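Local coordinates for protein purine nucleoside phosphorylase (Schistosoma mansoni, PDB 6BJ6) that catalyses the phosphate-dependent cleavage of purine nucleosides such as inosine and guanosine into the free base and ribose 1-phosphate, at residues S35-L40 / L114-A119; G120-K125 / D217-S222. One frame throughout, in Å; residues are numbered along the deposited sequence.

Overall arrangement
Strand 112-121 serves both contacts. Its earlier part, 114-119, lies beside loop 35-40 in interaction 1. The strand's end then pairs with 217-222 in interaction 2, whose centre is about 16 Å away. The two meet directly: N117 CG lies 3.3 Å from S222 OG, and A119 CB lies 3.4 Å from V218 CG1. They also share the bound DTS. Interaction 1 supplies S35 and N117 to its carboxylate, while interaction 2 brings G120 and M221 alongside the phenyl ring and the linker, with the backbone of A119 also against that ring. The end of strand 112-121, loop 35-40 and segment 217-222 thus each form part of the DTS site.

Interaction 1: S35-L40 / L114-A119; sequences SGLGKL and LITNLA. With DTS (2-{[(S)-phenylsulfinyl]methyl}benzoic acid), chain F.
The side-chain amide of N117 and the hydroxyl of S35 both turn to the flat carboxylate of DTS. S222 OG sits over one face of the amide, and water 1 lies over the other. N117 ND2 gives one N-H to DTS O1 in a 2.8 Å hydrogen bond. The second bonds to the carbonyl L118 O, almost straight at 177°; that partner lies in the amide plane and is met on a carbonyl lone pair, which, with the bond to DTS O1, should fix the rotation of the amide about chi2. The oxygen end, N117 OD1, accepts from water 2. This water also accepts from S35 N and donates to DTS O, tying loop, strand and ligand together. S35 OG, at chi1 63° between its backbone N and carbonyl carbon, meets the same DTS O, but the modelled 2.4 Å is very short and doubtful.

Loop 35-40 follows strand 29-31, which runs parallel to 112-121, and carries the glycine-rich turn of trimeric purine nucleoside phosphorylases. In relatives its serine binds phosphate, so the DTS carboxylate probably lies at or beside the phosphate site, with the two waters next to it.

No direct hydrogen bond joins the two segments. Water 1 bridges them instead, donating to S35 O and accepting from L118 N, while L118 CD1 packs 3.8 Å from S35 O. Farther along the loop, L37 packs against the strand. Its CG lies anti to the carbonyl carbon (chi1 -47°), and L37 CD1 comes to 3.8 Å from T116 OG1 and 4.1 Å from N117 CA, the two leucine and threonine side chains meeting at a slant. T116 OG1 and L37 O both hydrogen-bond to the OH of the modified residue CME at position 33.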
ATOM      1  N   SER A  35     -20.787  13.375  -2.278  1.00 34.25           N
ATOM      2  CA  SER A  35     -20.941  14.824  -2.175  1.00 32.88           C
ATOM      3  C   SER A  35     -21.501  15.400  -3.478  1.00 37.54           C
ATOM      4  O   SER A  35     -21.122  14.983  -4.579  1.00 33.42           O
ATOM      5  CB  SER A  35     -19.610  15.475  -1.811  1.00 43.34           C
ATOM      6  OG  SER A  35     -18.658  15.270  -2.822  1.00 65.95           O
ATOM      7  N   GLY A  36     -22.438  16.347  -3.336  1.00 34.72           N
ATOM      8  CA  GLY A  36     -23.187  16.900  -4.454  1.00 35.57           C
ATOM      9  C   GLY A  36     -24.312  16.036  -4.987  1.00 34.81           C
ATOM     10  O   GLY A  36     -25.098  16.526  -5.825  1.00 35.42           O
ATOM     11  N   LEU A  37     -24.431  14.782  -4.544  1.00 32.96           N
ATOM     12  CA  LEU A  37     -25.382  13.828  -5.119  1.00 34.09           C
ATOM     13  C   LEU A  37     -26.432  13.372  -4.097  1.00 32.53           C
ATOM     14  O   LEU A  37     -27.009  12.286  -4.217  1.00 32.17           O
ATOM     15  CB  LEU A  37     -24.639  12.620  -5.686  1.00 32.60           C
ATOM     16  CG  LEU A  37     -23.437  12.975  -6.562  1.00 32.41           C
ATOM     17  CD1 LEU A  37     -22.723  11.656  -6.985  1.00 37.70           C
ATOM     18  CD2 LEU A  37     -23.845  13.826  -7.772  1.00 37.60           C
ATOM     19  N   GLY A  38     -26.717  14.203  -3.100  1.00 35.55           N
ATOM     20  CA  GLY A  38     -27.547  13.774  -1.992  1.00 32.51           C
ATOM     21  C   GLY A  38     -28.955  14.326  -1.959  1.00 38.86           C
ATOM     22  O   GLY A  38     -29.651  14.135  -0.949  1.00 39.92           O
ATOM     23  N   LYS A  39     -29.425  14.978  -3.019  1.00 35.14           N
ATOM     24  CA  LYS A  39     -30.752  15.603  -2.979  1.00 39.69           C
ATOM     25  C   LYS A  39     -31.861  14.595  -2.652  1.00 36.32           C
ATOM     26  O   LYS A  39     -32.865  14.967  -2.033  1.00 44.65           O
ATOM     27  CB  LYS A  39     -31.035  16.313  -4.306  1.00 40.01           C
ATOM     28  N   LEU A  40     -31.703  13.324  -3.038  1.00 35.24           N
ATOM     29  CA  LEU A  40     -32.770  12.341  -2.815  1.00 38.15           C
ATOM     30  C   LEU A  40     -33.076  12.190  -1.326  1.00 44.17           C
ATOM     31  O   LEU A  40     -34.239  12.032  -0.938  1.00 45.00           O
ATOM     32  CB  LEU A  40     -32.386  10.990  -3.433  1.00 40.14           C
ATOM     33  CG  LEU A  40     -33.435   9.864  -3.316  1.00 33.94           C
ATOM     34  CD1 LEU A  40     -34.751  10.244  -3.990  1.00 42.82           C
ATOM     35  CD2 LEU A  40     -32.891   8.580  -3.919  1.00 38.08           C
ATOM     36  N   LEU A 114     -26.998   0.696  -2.328  1.00 25.41           N
ATOM     37  CA  LEU A 114     -26.759   1.509  -3.522  1.00 25.06           C
ATOM     38  C   LEU A 114     -25.783   2.633  -3.183  1.00 28.62           C
ATOM     39  O   LEU A 114     -25.945   3.305  -2.149  1.00 28.45           O
ATOM     40  CB  LEU A 114     -28.084   2.088  -4.059  1.00 29.10           C
ATOM     41  CG  LEU A 114     -29.354   1.225  -4.120  1.00 29.51           C
ATOM     42  CD1 LEU A 114     -30.657   1.965  -4.598  1.00 29.84           C
ATOM     43  CD2 LEU A 114     -29.076   0.073  -5.071  1.00 31.28           C
ATOM     44  N   ILE A 115     -24.773   2.843  -4.051  1.00 26.10           N
ATOM     45  CA  ILE A 115     -23.657   3.772  -3.803  1.00 25.64           C
ATOM     46  C   ILE A 115     -23.387   4.608  -5.053  1.00 27.26           C
ATOM     47  O   ILE A 115     -23.315   4.074  -6.165  1.00 28.97           O
ATOM     48  CB  ILE A 115     -22.347   3.046  -3.407  1.00 27.09           C
ATOM     49  CG1 ILE A 115     -22.524   2.126  -2.200  1.00 26.69           C
ATOM     50  CG2 ILE A 115     -21.200   4.060  -3.049  1.00 27.03           C
ATOM     51  CD1 ILE A 115     -21.320   1.141  -1.992  1.00 28.21           C
ATOM     52  N   THR A 116     -23.211   5.920  -4.870  1.00 28.98           N
ATOM     53  CA  THR A 116     -22.787   6.809  -5.958  1.00 26.68           C
ATOM     54  C   THR A 116     -21.614   7.678  -5.496  1.00 28.22           C
ATOM     55  O   THR A 116     -21.524   8.048  -4.322  1.00 27.56           O
ATOM     56  CB  THR A 116     -23.936   7.718  -6.436  1.00 26.12           C
ATOM     57  OG1 THR A 116     -24.351   8.603  -5.382  1.00 30.28           O
ATOM     58  CG2 THR A 116     -25.139   6.922  -6.862  1.00 32.52           C
ATOM     59  N   ASN A 117     -20.710   8.018  -6.423  1.00 22.78           N
ATOM     60  CA  ASN A 117     -19.672   8.997  -6.104  1.00 25.86           C
ATOM     61  C   ASN A 117     -19.068   9.564  -7.382  1.00 26.62           C
ATOM     62  O   ASN A 117     -19.090   8.924  -8.427  1.00 29.11           O
ATOM     63  CB  ASN A 117     -18.559   8.379  -5.234  1.00 30.42           C
ATOM     64  CG  ASN A 117     -17.968   9.379  -4.173  1.00 33.28           C
ATOM     65  OD1 ASN A 117     -18.395   9.402  -3.018  1.00 33.27           O
ATOM     66  ND2 ASN A 117     -16.980  10.178  -4.576  1.00 32.67           N
ATOM     67  N   LEU A 118     -18.534  10.789  -7.279  1.00 28.34           N
ATOM     68  CA  LEU A 118     -17.717  11.361  -8.353  1.00 23.21           C
ATOM     69  C   LEU A 118     -16.404  10.592  -8.510  1.00 28.70           C
ATOM     70  O   LEU A 118     -15.849  10.078  -7.530  1.00 29.67           O
ATOM     71  CB  LEU A 118     -17.411  12.816  -8.043  1.00 26.02           C
ATOM     72  CG  LEU A 118     -18.592  13.819  -8.152  1.00 27.24           C
ATOM     73  CD1 LEU A 118     -18.437  15.008  -7.212  1.00 39.71           C
ATOM     74  CD2 LEU A 118     -18.642  14.331  -9.619  1.00 33.91           C
ATOM     75  N   ALA A 119     -15.874  10.576  -9.739  1.00 25.94           N
ATOM     76  CA  ALA A 119     -14.640   9.843 -10.057  1.00 25.87           C
ATOM     77  C   ALA A 119     -13.976  10.397 -11.312  1.00 25.88           C
ATOM     78  O   ALA A 119     -14.571  11.175 -12.066  1.00 26.23           O
ATOM     79  CB  ALA A 119     -14.911   8.340 -10.257  1.00 29.14           C
TER
HETATM   80  C12 DTS F 305     -11.152  11.778  -8.786  0.88 30.55           C
HETATM   81  C13 DTS F 305     -11.691  11.328  -7.663  0.88 24.93           C
HETATM   82  C11 DTS F 305     -11.826  12.914  -9.528  0.88 30.50           C
HETATM   83  C10 DTS F 305     -12.923  13.448  -9.018  0.88 24.69           C
HETATM   84  C9  DTS F 305     -13.529  12.950  -7.717  0.88 27.88           C
HETATM   85  C8  DTS F 305     -12.978  11.920  -7.094  0.88 25.15           C
HETATM   86  C7  DTS F 305     -12.958  12.379  -4.166  0.88 24.36           C
HETATM   87  C4  DTS F 305     -12.899  15.970  -5.493  0.88 29.50           C
HETATM   88  C5  DTS F 305     -12.516  14.747  -5.206  0.88 34.23           C
HETATM   89  C6  DTS F 305     -13.441  13.805  -4.445  0.88 28.89           C
HETATM   90  C3  DTS F 305     -14.237  16.467  -5.052  0.88 30.88           C
HETATM   91  C2  DTS F 305     -15.053  15.683  -4.403  0.88 32.47           C
HETATM   92  C1  DTS F 305     -14.647  14.245  -4.074  0.88 32.29           C
HETATM   93  O2  DTS F 305     -14.282  10.019  -5.304  0.88 65.74           O
HETATM   94  S   DTS F 305     -13.599  11.293  -5.511  0.88 32.96           S
HETATM   95  C   DTS F 305     -15.633  13.383  -3.292  0.88 44.07           C
HETATM   96  O1  DTS F 305     -15.471  12.138  -3.171  0.88 38.96           O
HETATM   97  O   DTS F 305     -16.616  13.934  -2.733  0.88 52.98           O
HETATM   98  O   HOH W   1     -19.402  12.587  -4.978  0.73 22.78           O
HETATM   99  O   HOH W   2     -18.311  11.938  -1.821  0.96 31.81           O

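Interaction 2: G120-K125 / D217-S222. With DTS (2-{[(S)-phenylsulfinyl]methyl}benzoic acid), chain F.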
ATOM      1  N   GLY A 120     -12.728   9.984 -11.525  1.00 24.09           N
ATOM      2  CA  GLY A 120     -11.944  10.379 -12.718  1.00 25.38           C
ATOM      3  C   GLY A 120     -12.035   9.327 -13.813  1.00 27.80           C
ATOM      4  O   GLY A 120     -11.990   8.125 -13.538  1.00 30.13           O
ATOM      5  N   GLY A 121     -12.133   9.779 -15.063  1.00 26.74           N
ATOM      6  CA  GLY A 121     -12.190   8.869 -16.199  1.00 29.34           C
ATOM      7  C   GLY A 121     -10.820   8.486 -16.750  1.00 31.28           C
ATOM      8  O   GLY A 121      -9.940   9.327 -16.904  1.00 29.21           O
ATOM      9  N   ILE A 122     -10.665   7.199 -17.055  1.00 27.54           N
ATOM     10  CA  ILE A 122      -9.446   6.644 -17.640  1.00 25.40           C
ATOM     11  C   ILE A 122      -9.693   6.145 -19.069  1.00 26.84           C
ATOM     12  O   ILE A 122      -8.965   6.494 -20.005  1.00 33.01           O
ATOM     13  CB  ILE A 122      -8.874   5.512 -16.751  1.00 27.92           C
ATOM     14  CG1 ILE A 122      -8.471   6.010 -15.350  1.00 29.03           C
ATOM     15  CG2 ILE A 122      -7.690   4.824 -17.440  1.00 32.96           C
ATOM     16  CD1 ILE A 122      -7.384   7.081 -15.338  1.00 28.87           C
ATOM     17  N   ASN A 123     -10.712   5.311 -19.256  1.00 31.92           N
ATOM     18  CA  ASN A 123     -11.080   4.858 -20.599  1.00 35.64           C
ATOM     19  C   ASN A 123     -11.267   6.056 -21.537  1.00 41.30           C
ATOM     20  O   ASN A 123     -11.946   7.025 -21.195  1.00 32.72           O
ATOM     21  CB  ASN A 123     -12.361   4.026 -20.501  1.00 32.82           C
ATOM     22  CG  ASN A 123     -12.798   3.480 -21.820  1.00 42.52           C
ATOM     23  OD1 ASN A 123     -12.826   4.196 -22.804  1.00 46.42           O
ATOM     24  ND2 ASN A 123     -13.118   2.196 -21.858  1.00 41.19           N
ATOM     25  N   ARG A 124     -10.666   5.983 -22.729  1.00 35.61           N
ATOM     26  CA  ARG A 124     -10.572   7.150 -23.610  1.00 46.78           C
ATOM     27  C   ARG A 124     -11.938   7.635 -24.103  1.00 51.58           C
ATOM     28  O   ARG A 124     -12.060   8.804 -24.494  1.00 61.24           O
ATOM     29  CB  ARG A 124      -9.670   6.814 -24.807  1.00 49.82           C
ATOM     30  CG  ARG A 124      -8.862   7.989 -25.341  1.00 67.58           C
ATOM     31  CD  ARG A 124      -7.910   7.538 -26.446  1.00 92.07           C
ATOM     32  NE  ARG A 124      -6.629   7.078 -25.914  1.00 95.33           N
ATOM     33  CZ  ARG A 124      -5.640   7.891 -25.557  1.00 74.43           C
ATOM     34  NH1 ARG A 124      -5.793   9.209 -25.669  1.00 55.42           N
ATOM     35  NH2 ARG A 124      -4.501   7.392 -25.083  1.00 56.83           N
ATOM     36  N   LYS A 125     -12.956   6.774 -24.075  1.00 48.06           N
ATOM     37  CA  LYS A 125     -14.310   7.091 -24.507  1.00 57.84           C
ATOM     38  C   LYS A 125     -15.185   7.721 -23.422  1.00 54.36           C
ATOM     39  O   LYS A 125     -16.344   8.043 -23.706  1.00 51.32           O
ATOM     40  CB  LYS A 125     -14.996   5.817 -25.004  1.00 66.73           C
ATOM     41  N   ASP A 217     -10.935   1.496 -16.051  1.00 27.40           N
ATOM     42  CA  ASP A 217     -11.825   2.421 -16.750  1.00 28.90           C
ATOM     43  C   ASP A 217     -12.097   3.708 -15.972  1.00 27.83           C
ATOM     44  O   ASP A 217     -12.290   4.761 -16.583  1.00 28.69           O
ATOM     45  CB  ASP A 217     -13.162   1.741 -17.061  1.00 29.92           C
ATOM     46  CG  ASP A 217     -12.995   0.514 -17.962  1.00 35.55           C
ATOM     47  OD1 ASP A 217     -12.614   0.711 -19.137  1.00 43.00           O
ATOM     48  OD2 ASP A 217     -13.227  -0.634 -17.488  1.00 31.83           O
ATOM     49  N   VAL A 218     -12.085   3.649 -14.637  1.00 26.45           N
ATOM     50  CA  VAL A 218     -12.432   4.779 -13.772  1.00 23.36           C
ATOM     51  C   VAL A 218     -11.517   4.679 -12.556  1.00 26.25           C
ATOM     52  O   VAL A 218     -11.090   3.580 -12.199  1.00 26.06           O
ATOM     53  CB  VAL A 218     -13.922   4.704 -13.334  1.00 27.42           C
ATOM     54  CG1 VAL A 218     -14.297   5.885 -12.494  1.00 33.05           C
ATOM     55  CG2 VAL A 218     -14.836   4.616 -14.535  1.00 50.99           C
ATOM     56  N   VAL A 219     -11.220   5.817 -11.909  1.00 24.88           N
ATOM     57  CA  VAL A 219     -10.393   5.826 -10.694  1.00 22.98           C
ATOM     58  C   VAL A 219     -11.013   6.784  -9.669  1.00 20.94           C
ATOM     59  O   VAL A 219     -11.462   7.884 -10.010  1.00 24.31           O
ATOM     60  CB  VAL A 219      -8.915   6.195 -11.006  1.00 24.49           C
ATOM     61  CG1 VAL A 219      -8.776   7.563 -11.673  1.00 26.32           C
ATOM     62  CG2 VAL A 219      -8.048   6.123  -9.743  1.00 26.97           C
ATOM     63  N   GLY A 220     -11.029   6.370  -8.399  1.00 23.01           N
ATOM     64  CA  GLY A 220     -11.604   7.215  -7.365  1.00 26.15           C
ATOM     65  C   GLY A 220     -11.127   6.820  -5.978  1.00 24.42           C
ATOM     66  O   GLY A 220     -10.365   5.870  -5.815  1.00 22.68           O
ATOM     67  N   MET A 221     -11.590   7.585  -4.980  1.00 19.22           N
ATOM     68  CA  MET A 221     -11.095   7.476  -3.603  1.00 22.18           C
ATOM     69  C   MET A 221     -12.124   6.918  -2.624  1.00 24.80           C
ATOM     70  O   MET A 221     -11.928   7.043  -1.414  1.00 23.06           O
ATOM     71  CB  MET A 221     -10.639   8.868  -3.106  1.00 23.30           C
ATOM     72  CG  MET A 221      -9.695   9.585  -4.058  1.00 23.26           C
ATOM     73  SD  MET A 221      -9.294  11.255  -3.490  1.00 23.30           S
ATOM     74  CE  MET A 221      -8.587  11.950  -4.984  1.00 26.64           C
ATOM     75  N   SER A 222     -13.217   6.327  -3.119  1.00 22.57           N
ATOM     76  CA  SER A 222     -14.355   5.909  -2.294  1.00 21.16           C
ATOM     77  C   SER A 222     -14.775   4.484  -2.650  1.00 22.53           C
ATOM     78  O   SER A 222     -14.041   3.775  -3.340  1.00 23.55           O
ATOM     79  CB  SER A 222     -15.552   6.850  -2.508  1.00 26.36           C
ATOM     80  OG  SER A 222     -16.097   6.731  -3.832  1.00 27.76           O
TER
HETATM   81  C12 DTS F 305     -11.152  11.778  -8.786  0.88 30.55           C
HETATM   82  C13 DTS F 305     -11.691  11.328  -7.663  0.88 24.93           C
HETATM   83  C11 DTS F 305     -11.826  12.914  -9.528  0.88 30.50           C
HETATM   84  C10 DTS F 305     -12.923  13.448  -9.018  0.88 24.69           C
HETATM   85  C9  DTS F 305     -13.529  12.950  -7.717  0.88 27.88           C
HETATM   86  C8  DTS F 305     -12.978  11.920  -7.094  0.88 25.15           C
HETATM   87  C7  DTS F 305     -12.958  12.379  -4.166  0.88 24.36           C
HETATM   88  C4  DTS F 305     -12.899  15.970  -5.493  0.88 29.50           C
HETATM   89  C5  DTS F 305     -12.516  14.747  -5.206  0.88 34.23           C
HETATM   90  C6  DTS F 305     -13.441  13.805  -4.445  0.88 28.89           C
HETATM   91  C3  DTS F 305     -14.237  16.467  -5.052  0.88 30.88           C
HETATM   92  C2  DTS F 305     -15.053  15.683  -4.403  0.88 32.47           C
HETATM   93  C1  DTS F 305     -14.647  14.245  -4.074  0.88 32.29           C
HETATM   94  O2  DTS F 305     -14.282  10.019  -5.304  0.88 65.74           O
HETATM   95  S   DTS F 305     -13.599  11.293  -5.511  0.88 32.96           S
HETATM   96  C   DTS F 305     -15.633  13.383  -3.292  0.88 44.07           C
HETATM   97  O1  DTS F 305     -15.471  12.138  -3.171  0.88 38.96           O
HETATM   98  O   DTS F 305     -16.616  13.934  -2.733  0.88 52.98           O
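D217 meets N123 and I122 where strand 218-220 begins its short antiparallel pairing with the end of strand 112-121, inside the mixed central sheet of the phosphorylase fold. D217 O accepts two hydrogen bonds, from I122 N at 3.0 Å and N123 N at 3.2 Å, both donors approaching from one side of its carbonyl plane. The D217 and N123 side chains run abreast. N123 ND2 donates a 3.1 Å hydrogen bond to D217 OD1 from its anti side, somewhat out of the carboxylate plane; D217 OD2 accepts one from V193 N. The other end of the N123 amide closes an Asx turn, OD1 accepting from K125 N. V218 stands opposite G121 in a non-hydrogen-bonded pair, and V218 CG1 comes to 3.4 Å from G120 O. V219 and G120 form the hydrogen-bonded pair, G120 N to V219 O and V219 N to G120 O, each 2.9 Å. On the face of the sheet that carries V219, V219 CG1 touches I122 CD1 at 3.9 Å, near L211 and L212 of helix 205-213. Beyond G220, M221 also packs on F161 of the second subunit, and M221 SD lies 3.9 Å from DTS C7.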